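Local coordinates for serine-tRNA ligase (PDB 6BLJ), which probably attaches serine to tRNA(Ser) in the cytosol of Naegleria fowleri, activating the amino acid with ATP as a class II aminoacyl-tRNA synthetase, at residues S29-V37 against S378-A386; K239-F248 against K305-F313. All blocks are in the same frame, centred on the assembly; numbering follows the deposited sequence.

Interaction 1: S29-V37 against S378-A386; sequences SQRRRFADV and SGALNNAAA
R33, near the end of helix 23-32, reaches into the loop between strands 371-375 and 387-394, a polar, arginine-centred contact that joins the N-terminal region, probably tRNA-binding, to the class II catalytic core. Its CG stands anti to the carbonyl carbon (chi1 -67°) and the chain then runs extended, which carries the guanidinium across to the backbone of 381-385. There NH1 donates to N382 O at 2.9 Å, approaching from above that carbonyl's plane, while NH2 makes a weak, bent bond to A385 O. N383 CA lies over one face of the group, and NE is held by N152 O. The acceptor loop is itself shaped by an Asx motif, in which N382 OD1 takes A385 N at 3.1 Å, nearly along the C=O axis.

Nearer the helix end, S378 OG donates to R32 O at 2.6 Å. R32 sends its own guanidinium away to a salt bridge with E156. F34, with positive phi, closes the helix in a Schellman motif, and its CD2 meets G379 CA at 4.0 Å. A water donates to both R33 O and G379 O, 2.9 Å from each, and bridges the two backbones. The cationic group thus meets main-chain oxygens rather than a carboxylate across this contact, so the joint rests on the path of the loop backbone and on directed hydrogen bonds more than on apolar packing.

Interaction 2: K239-F248 against K305-F313; sequences KGYMPIYTPF and KYCGMSTCF
Strands 242-245 and 305-313 pair in parallel, and four backbone bonds link M242 to K305 and C307, and I244 to C307 and M309, with M242 facing Y306 and Y245 facing M309. The C307 N to M242 O bond is short and nearly straight, 2.7 Å and 174°. Packing is close on the face carrying I244 and Y306, where I244 CG2 presses on Y306 CD1 at 3.6 Å. Further on, the F248 ring sets one face over T311 N, 3.4 Å from CZ, with S310 CB against CE1. Y245 and F248 also meet a third subunit, where Y245 OH bonds E334 of that subunit and the sheet continues across the interface.

The start of the pair is more open. K305, extended beyond CG, lays its aliphatic chain over one face of the Y241 ring, CB 3.9 Å from the centroid, and its NZ holds a water at 2.7 Å that bonds only weakly to K239 O. NZ and Y241 OH both turn to E355 of helix 348-366. Main-chain bonds therefore hold the strands from M242 to M309, F248 packing closes the far end, and a shared carboxylate with a water finishes the near one.

The two contacts do not touch: their centres are 29 Å apart and their nearest atoms about 14 Å. Both segments of interaction 2 come between those of interaction 1 along the chain, which runs from 29-37 through 239-248 and 305-313 to 378-386. One mixed sheet connects them, since strands 242-245 and 304-313 belong to it and the 378-386 loop joins two of its other strands. Interaction 1 fastens the N-terminal region to this catalytic sheet, whereas interaction 2 builds the sheet and its subunit interface. Bound AMP lies near both, about 8 Å from the N382 side chain and 9 Å from that of F313.

Interaction 1: S29-V37 against S378-A386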
loop_
_atom_site.group_PDB
_atom_site.type_symbol
_atom_site.label_atom_id
_atom_site.label_comp_id
_atom_site.label_asym_id
_atom_site.label_seq_id
_atom_site.Cartn_x
_atom_site.Cartn_y
_atom_site.Cartn_z
ATOM N N SER A 29 31.078 9.507 2.070
ATOM C CA SER A 29 30.111 8.811 1.219
ATOM C C SER A 29 28.693 9.273 1.530
ATOM O O SER A 29 27.882 9.474 0.617
ATOM C CB SER A 29 30.244 7.291 1.389
ATOM O OG SER A 29 29.367 6.567 0.525
ATOM N N GLN A 30 28.390 9.482 2.817
ATOM C CA GLN A 30 27.069 9.974 3.197
ATOM C C GLN A 30 26.824 11.383 2.662
ATOM O O GLN A 30 25.711 11.701 2.218
ATOM C CB GLN A 30 26.922 9.932 4.721
ATOM C CG GLN A 30 26.817 8.526 5.273
ATOM C CD GLN A 30 25.538 7.828 4.843
ATOM O OE1 GLN A 30 25.532 7.052 3.886
ATOM N NE2 GLN A 30 24.444 8.100 5.556
ATOM N N ARG A 31 27.851 12.242 2.689
ATOM C CA ARG A 31 27.700 13.585 2.132
ATOM C C ARG A 31 27.461 13.533 0.628
ATOM O O ARG A 31 26.589 14.241 0.108
ATOM C CB ARG A 31 28.931 14.435 2.456
ATOM C CG ARG A 31 29.034 14.831 3.918
ATOM C CD ARG A 31 30.112 15.877 4.161
ATOM N NE ARG A 31 31.444 15.288 4.107
ATOM C CZ ARG A 31 32.115 14.874 5.178
ATOM N NH1 ARG A 31 31.573 14.989 6.386
ATOM N NH2 ARG A 31 33.325 14.342 5.040
ATOM N N ARG A 32 28.210 12.688 -0.087
ATOM C CA ARG A 32 27.978 12.538 -1.524
ATOM C C ARG A 32 26.584 11.998 -1.818
ATOM O O ARG A 32 25.990 12.347 -2.844
ATOM C CB ARG A 32 29.055 11.641 -2.135
ATOM C CG ARG A 32 30.465 12.265 -2.021
ATOM C CD ARG A 32 31.548 11.356 -2.566
ATOM N NE ARG A 32 32.834 12.051 -2.671
ATOM C CZ ARG A 32 34.013 11.443 -2.796
ATOM N NH1 ARG A 32 34.087 10.115 -2.822
ATOM N NH2 ARG A 32 35.123 12.165 -2.886
ATOM N N ARG A 33 26.050 11.144 -0.942
ATOM C CA ARG A 33 24.679 10.668 -1.094
ATOM C C ARG A 33 23.654 11.694 -0.641
ATOM O O ARG A 33 22.452 11.449 -0.794
ATOM C CB ARG A 33 24.461 9.364 -0.307
ATOM C CG ARG A 33 25.227 8.165 -0.837
ATOM C CD ARG A 33 24.860 6.883 -0.100
ATOM N NE ARG A 33 25.393 5.693 -0.769
ATOM C CZ ARG A 33 24.796 5.085 -1.789
ATOM N NH1 ARG A 33 23.653 5.557 -2.255
ATOM N NH2 ARG A 33 25.334 4.003 -2.345
ATOM N N PHE A 34 24.096 12.815 -0.074
ATOM C CA PHE A 34 23.193 13.784 0.537
ATOM C C PHE A 34 22.266 13.068 1.519
ATOM O O PHE A 34 21.046 13.233 1.505
ATOM C CB PHE A 34 22.416 14.568 -0.537
ATOM C CG PHE A 34 23.315 15.397 -1.410
ATOM C CD1 PHE A 34 23.585 16.719 -1.094
ATOM C CD2 PHE A 34 23.959 14.828 -2.498
ATOM C CE1 PHE A 34 24.442 17.469 -1.874
ATOM C CE2 PHE A 34 24.819 15.568 -3.285
ATOM C CZ PHE A 34 25.059 16.894 -2.979
ATOM N N ALA A 35 22.868 12.223 2.359
ATOM C CA ALA A 35 22.147 11.409 3.326
ATOM C C ALA A 35 22.552 11.821 4.748
ATOM O O ALA A 35 23.234 12.831 4.967
ATOM C CB ALA A 35 22.393 9.917 3.066
ATOM N N ASP A 36 22.122 11.034 5.723
ATOM C CA ASP A 36 22.322 11.393 7.127
ATOM C C ASP A 36 23.762 11.069 7.519
ATOM O O ASP A 36 24.127 9.900 7.685
ATOM C CB ASP A 36 21.313 10.655 7.999
ATOM C CG ASP A 36 21.349 11.097 9.454
ATOM O OD1 ASP A 36 22.172 11.967 9.825
ATOM O OD2 ASP A 36 20.524 10.572 10.226
ATOM N N VAL A 37 24.589 12.111 7.637
ATOM C CA VAL A 37 25.993 11.930 8.001
ATOM C C VAL A 37 26.132 11.476 9.456
ATOM O O VAL A 37 27.093 10.777 9.804
ATOM C CB VAL A 37 26.779 13.233 7.740
ATOM C CG1 VAL A 37 28.250 13.067 8.112
ATOM C CG2 VAL A 37 26.655 13.653 6.281
ATOM N N SER A 378 25.824 11.099 -7.584
ATOM C CA SER A 378 25.890 10.360 -6.325
ATOM C C SER A 378 24.588 10.453 -5.534
ATOM O O SER A 378 24.188 9.486 -4.875
ATOM C CB SER A 378 27.051 10.879 -5.486
ATOM O OG SER A 378 26.927 12.276 -5.300
ATOM N N GLY A 379 23.921 11.611 -5.563
ATOM C CA GLY A 379 22.689 11.764 -4.795
ATOM C C GLY A 379 21.528 10.909 -5.283
ATOM O O GLY A 379 20.560 10.715 -4.541
ATOM N N ALA A 380 21.596 10.395 -6.513
ATOM C CA ALA A 380 20.497 9.609 -7.055
ATOM C C ALA A 380 20.714 8.102 -6.947
ATOM O O ALA A 380 19.791 7.345 -7.258
ATOM C CB ALA A 380 20.243 9.986 -8.524
ATOM N N LEU A 381 21.894 7.645 -6.531
ATOM C CA LEU A 381 22.124 6.207 -6.375
ATOM C C LEU A 381 21.264 5.646 -5.246
ATOM O O LEU A 381 21.109 6.276 -4.197
ATOM C CB LEU A 381 23.604 5.933 -6.070
ATOM C CG LEU A 381 24.629 6.352 -7.127
ATOM C CD1 LEU A 381 26.040 6.144 -6.610
ATOM C CD2 LEU A 381 24.410 5.577 -8.428
ATOM N N ASN A 382 20.702 4.456 -5.454
ATOM C CA ASN A 382 20.040 3.809 -4.332
ATOM C C ASN A 382 21.102 3.269 -3.363
ATOM O O ASN A 382 22.310 3.325 -3.622
ATOM C CB ASN A 382 19.058 2.731 -4.821
ATOM C CG ASN A 382 19.743 1.515 -5.449
ATOM O OD1 ASN A 382 20.903 1.227 -5.191
ATOM N ND2 ASN A 382 19.008 0.795 -6.278
ATOM N N ASN A 383 20.646 2.716 -2.237
ATOM C CA ASN A 383 21.580 2.390 -1.163
ATOM C C ASN A 383 22.556 1.292 -1.560
ATOM O O ASN A 383 23.686 1.272 -1.068
ATOM C CB ASN A 383 20.825 1.974 0.099
ATOM C CG ASN A 383 20.170 3.152 0.789
ATOM O OD1 ASN A 383 20.656 4.284 0.704
ATOM N ND2 ASN A 383 19.063 2.894 1.480
ATOM N N ALA A 384 22.144 0.379 -2.435
ATOM C CA ALA A 384 23.001 -0.751 -2.765
ATOM C C ALA A 384 24.101 -0.387 -3.756
ATOM O O ALA A 384 25.168 -1.006 -3.731
ATOM C CB ALA A 384 22.154 -1.903 -3.320
ATOM N N ALA A 385 23.875 0.598 -4.634
ATOM C CA ALA A 385 24.789 0.824 -5.747
ATOM C C ALA A 385 25.982 1.693 -5.338
ATOM O O ALA A 385 25.810 2.784 -4.789
ATOM C CB ALA A 385 24.042 1.472 -6.912
ATOM N N ALA A 386 27.195 1.230 -5.663
ATOM C CA ALA A 386 28.385 2.065 -5.517
ATOM C C ALA A 386 28.617 2.969 -6.726
ATOM O O ALA A 386 29.341 3.969 -6.617
ATOM C CB ALA A 386 29.621 1.186 -5.298
HETATM O O HOH W 1 22.518 8.369 -2.968
HETATM O O HOH W 2 20.727 9.603 -1.724
HETATM O O HOH W 3 19.820 11.650 -1.891
#

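Interaction 2: K239-F248 against K305-F313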
loop_
_atom_site.group_PDB
_atom_site.type_symbol
_atom_site.label_atom_id
_atom_site.label_comp_id
_atom_site.label_asym_id
_atom_site.label_seq_id
_atom_site.Cartn_x
_atom_site.Cartn_y
_atom_site.Cartn_z
ATOM N N LYS A 239 28.344 -14.851 -25.169
ATOM C CA LYS A 239 29.373 -14.230 -24.344
ATOM C C LYS A 239 29.572 -14.969 -23.027
ATOM O O LYS A 239 30.213 -14.436 -22.115
ATOM C CB LYS A 239 29.043 -12.761 -24.071
ATOM C CG LYS A 239 28.953 -11.904 -25.335
ATOM C CD LYS A 239 28.714 -10.439 -25.004
ATOM C CE LYS A 239 28.681 -9.595 -26.258
ATOM N NZ LYS A 239 30.040 -9.274 -26.729
ATOM N N GLY A 240 29.021 -16.172 -22.900
ATOM C CA GLY A 240 29.184 -16.948 -21.687
ATOM C C GLY A 240 28.195 -16.636 -20.588
ATOM O O GLY A 240 28.421 -17.048 -19.442
ATOM N N TYR A 241 27.104 -15.933 -20.887
ATOM C CA TYR A 241 26.077 -15.660 -19.886
ATOM C C TYR A 241 25.038 -16.778 -19.918
ATOM O O TYR A 241 24.403 -17.012 -20.947
ATOM C CB TYR A 241 25.445 -14.284 -20.118
ATOM C CG TYR A 241 26.356 -13.131 -19.726
ATOM C CD1 TYR A 241 27.539 -12.877 -20.431
ATOM C CD2 TYR A 241 26.022 -12.280 -18.675
ATOM C CE1 TYR A 241 28.385 -11.819 -20.077
ATOM C CE2 TYR A 241 26.851 -11.215 -18.316
ATOM C CZ TYR A 241 28.032 -10.989 -19.023
ATOM O OH TYR A 241 28.858 -9.942 -18.666
ATOM N N MET A 242 24.884 -17.466 -18.793
ATOM C CA MET A 242 23.950 -18.585 -18.683
ATOM C C MET A 242 22.499 -18.103 -18.732
ATOM O O MET A 242 22.055 -17.378 -17.838
ATOM C CB MET A 242 24.220 -19.335 -17.382
ATOM C CG MET A 242 23.136 -20.300 -16.996
ATOM S SD MET A 242 23.271 -21.846 -17.885
ATOM C CE MET A 242 23.906 -22.867 -16.557
ATOM N N PRO A 243 21.722 -18.478 -19.750
ATOM C CA PRO A 243 20.296 -18.111 -19.741
ATOM C C PRO A 243 19.596 -18.685 -18.515
ATOM O O PRO A 243 19.836 -19.827 -18.129
ATOM C CB PRO A 243 19.755 -18.728 -21.037
ATOM C CG PRO A 243 20.965 -18.901 -21.922
ATOM C CD PRO A 243 22.108 -19.185 -20.989
ATOM N N ILE A 244 18.736 -17.881 -17.890
ATOM C CA ILE A 244 17.975 -18.346 -16.735
ATOM C C ILE A 244 16.604 -17.678 -16.728
ATOM O O ILE A 244 16.490 -16.454 -16.751
ATOM C CB ILE A 244 18.739 -18.127 -15.405
ATOM C CG1 ILE A 244 17.939 -18.647 -14.210
ATOM C CG2 ILE A 244 19.155 -16.662 -15.199
ATOM C CD1 ILE A 244 18.770 -18.679 -12.898
ATOM N N TYR A 245 15.560 -18.501 -16.676
ATOM C CA TYR A 245 14.171 -18.063 -16.586
ATOM C C TYR A 245 13.730 -18.227 -15.130
ATOM O O TYR A 245 14.011 -19.256 -14.517
ATOM C CB TYR A 245 13.309 -18.911 -17.531
ATOM C CG TYR A 245 11.812 -18.757 -17.407
ATOM C CD1 TYR A 245 11.107 -17.848 -18.208
ATOM C CD2 TYR A 245 11.091 -19.542 -16.514
ATOM C CE1 TYR A 245 9.715 -17.713 -18.098
ATOM C CE2 TYR A 245 9.705 -19.408 -16.380
ATOM C CZ TYR A 245 9.020 -18.503 -17.178
ATOM O OH TYR A 245 7.644 -18.410 -17.053
ATOM N N THR A 246 13.081 -17.210 -14.574
ATOM C CA THR A 246 12.860 -17.113 -13.136
ATOM C C THR A 246 11.384 -17.224 -12.747
ATOM O O THR A 246 10.494 -17.035 -13.581
ATOM C CB THR A 246 13.395 -15.767 -12.618
ATOM O OG1 THR A 246 12.533 -14.696 -13.055
ATOM C CG2 THR A 246 14.792 -15.498 -13.155
ATOM N N PRO A 247 11.090 -17.526 -11.475
ATOM C CA PRO A 247 9.759 -17.216 -10.946
ATOM C C PRO A 247 9.474 -15.744 -11.154
ATOM O O PRO A 247 10.368 -14.904 -11.054
ATOM C CB PRO A 247 9.869 -17.554 -9.448
ATOM C CG PRO A 247 11.018 -18.570 -9.362
ATOM C CD PRO A 247 11.983 -18.098 -10.436
ATOM N N PHE A 248 8.220 -15.439 -11.466
ATOM C CA PHE A 248 7.766 -14.057 -11.499
ATOM C C PHE A 248 7.154 -13.635 -10.163
ATOM O O PHE A 248 6.783 -12.464 -10.028
ATOM C CB PHE A 248 6.726 -13.845 -12.635
ATOM C CG PHE A 248 7.230 -14.165 -14.052
ATOM C CD1 PHE A 248 8.559 -14.482 -14.305
ATOM C CD2 PHE A 248 6.347 -14.128 -15.131
ATOM C CE1 PHE A 248 8.999 -14.793 -15.612
ATOM C CE2 PHE A 248 6.781 -14.424 -16.444
ATOM C CZ PHE A 248 8.107 -14.753 -16.680
ATOM N N LYS A 305 28.017 -15.738 -14.475
ATOM C CA LYS A 305 27.344 -14.827 -15.394
ATOM C C LYS A 305 25.997 -15.417 -15.798
ATOM O O LYS A 305 25.931 -16.565 -16.253
ATOM C CB LYS A 305 28.193 -14.572 -16.638
ATOM C CG LYS A 305 29.590 -13.963 -16.390
ATOM C CD LYS A 305 30.324 -13.800 -17.727
ATOM C CE LYS A 305 31.724 -13.224 -17.560
ATOM N NZ LYS A 305 32.380 -13.032 -18.884
ATOM N N TYR A 306 24.928 -14.644 -15.612
ATOM C CA TYR A 306 23.571 -15.074 -15.944
ATOM C C TYR A 306 22.936 -14.115 -16.933
ATOM O O TYR A 306 23.155 -12.897 -16.870
ATOM C CB TYR A 306 22.685 -15.167 -14.697
ATOM C CG TYR A 306 22.912 -16.425 -13.890
ATOM C CD1 TYR A 306 22.548 -17.665 -14.392
ATOM C CD2 TYR A 306 23.462 -16.370 -12.612
ATOM C CE1 TYR A 306 22.753 -18.840 -13.660
ATOM C CE2 TYR A 306 23.650 -17.533 -11.861
ATOM C CZ TYR A 306 23.293 -18.760 -12.398
ATOM O OH TYR A 306 23.484 -19.908 -11.674
ATOM N N CYS A 307 22.169 -14.681 -17.859
ATOM C CA CYS A 307 21.336 -13.948 -18.811
ATOM C C CYS A 307 19.899 -14.153 -18.341
ATOM O O CYS A 307 19.259 -15.137 -18.701
ATOM C CB CYS A 307 21.547 -14.470 -20.262
ATOM S SG CYS A 307 20.294 -13.872 -21.413
ATOM N N GLY A 308 19.405 -13.232 -17.514
ATOM C CA GLY A 308 18.094 -13.404 -16.903
ATOM C C GLY A 308 16.975 -12.993 -17.844
ATOM O O GLY A 308 17.078 -12.015 -18.579
ATOM N N MET A 309 15.875 -13.728 -17.769
ATOM C CA MET A 309 14.737 -13.501 -18.645
ATOM C C MET A 309 13.469 -13.540 -17.810
ATOM O O MET A 309 13.245 -14.520 -17.093
ATOM C CB MET A 309 14.701 -14.596 -19.718
ATOM C CG MET A 309 13.483 -14.625 -20.596
ATOM S SD MET A 309 13.529 -16.148 -21.577
ATOM C CE MET A 309 12.083 -15.849 -22.608
ATOM N N SER A 310 12.623 -12.518 -17.929
ATOM C CA SER A 310 11.358 -12.575 -17.199
ATOM C C SER A 310 10.438 -11.482 -17.708
ATOM O O SER A 310 10.884 -10.505 -18.311
ATOM C CB SER A 310 11.550 -12.401 -15.678
ATOM O OG SER A 310 11.811 -11.028 -15.349
ATOM N N THR A 311 9.143 -11.651 -17.443
ATOM C CA THR A 311 8.278 -10.486 -17.406
ATOM C C THR A 311 8.520 -9.780 -16.078
ATOM O O THR A 311 8.900 -10.411 -15.087
ATOM C CB THR A 311 6.812 -10.898 -17.598
ATOM O OG1 THR A 311 6.692 -11.503 -18.885
ATOM C CG2 THR A 311 5.852 -9.680 -17.551
ATOM N N CYS A 312 8.353 -8.460 -16.091
ATOM C CA CYS A 312 8.579 -7.565 -14.967
ATOM C C CYS A 312 7.320 -6.751 -14.723
ATOM O O CYS A 312 6.665 -6.312 -15.674
ATOM C CB CYS A 312 9.738 -6.602 -15.246
ATOM S SG CYS A 312 11.278 -7.446 -15.701
ATOM N N PHE A 313 7.015 -6.507 -13.452
ATOM C CA PHE A 313 5.785 -5.821 -13.066
ATOM C C PHE A 313 6.112 -4.663 -12.137
ATOM O O PHE A 313 6.814 -4.846 -11.134
ATOM C CB PHE A 313 4.809 -6.776 -12.379
ATOM C CG PHE A 313 4.475 -8.012 -13.196
ATOM C CD1 PHE A 313 3.349 -8.044 -14.013
ATOM C CD2 PHE A 313 5.283 -9.143 -13.134
ATOM C CE1 PHE A 313 3.029 -9.196 -14.749
ATOM C CE2 PHE A 313 4.978 -10.290 -13.876
ATOM C CZ PHE A 313 3.853 -10.313 -14.674
HETATM O O HOH W 4 32.643 -15.454 -20.070
#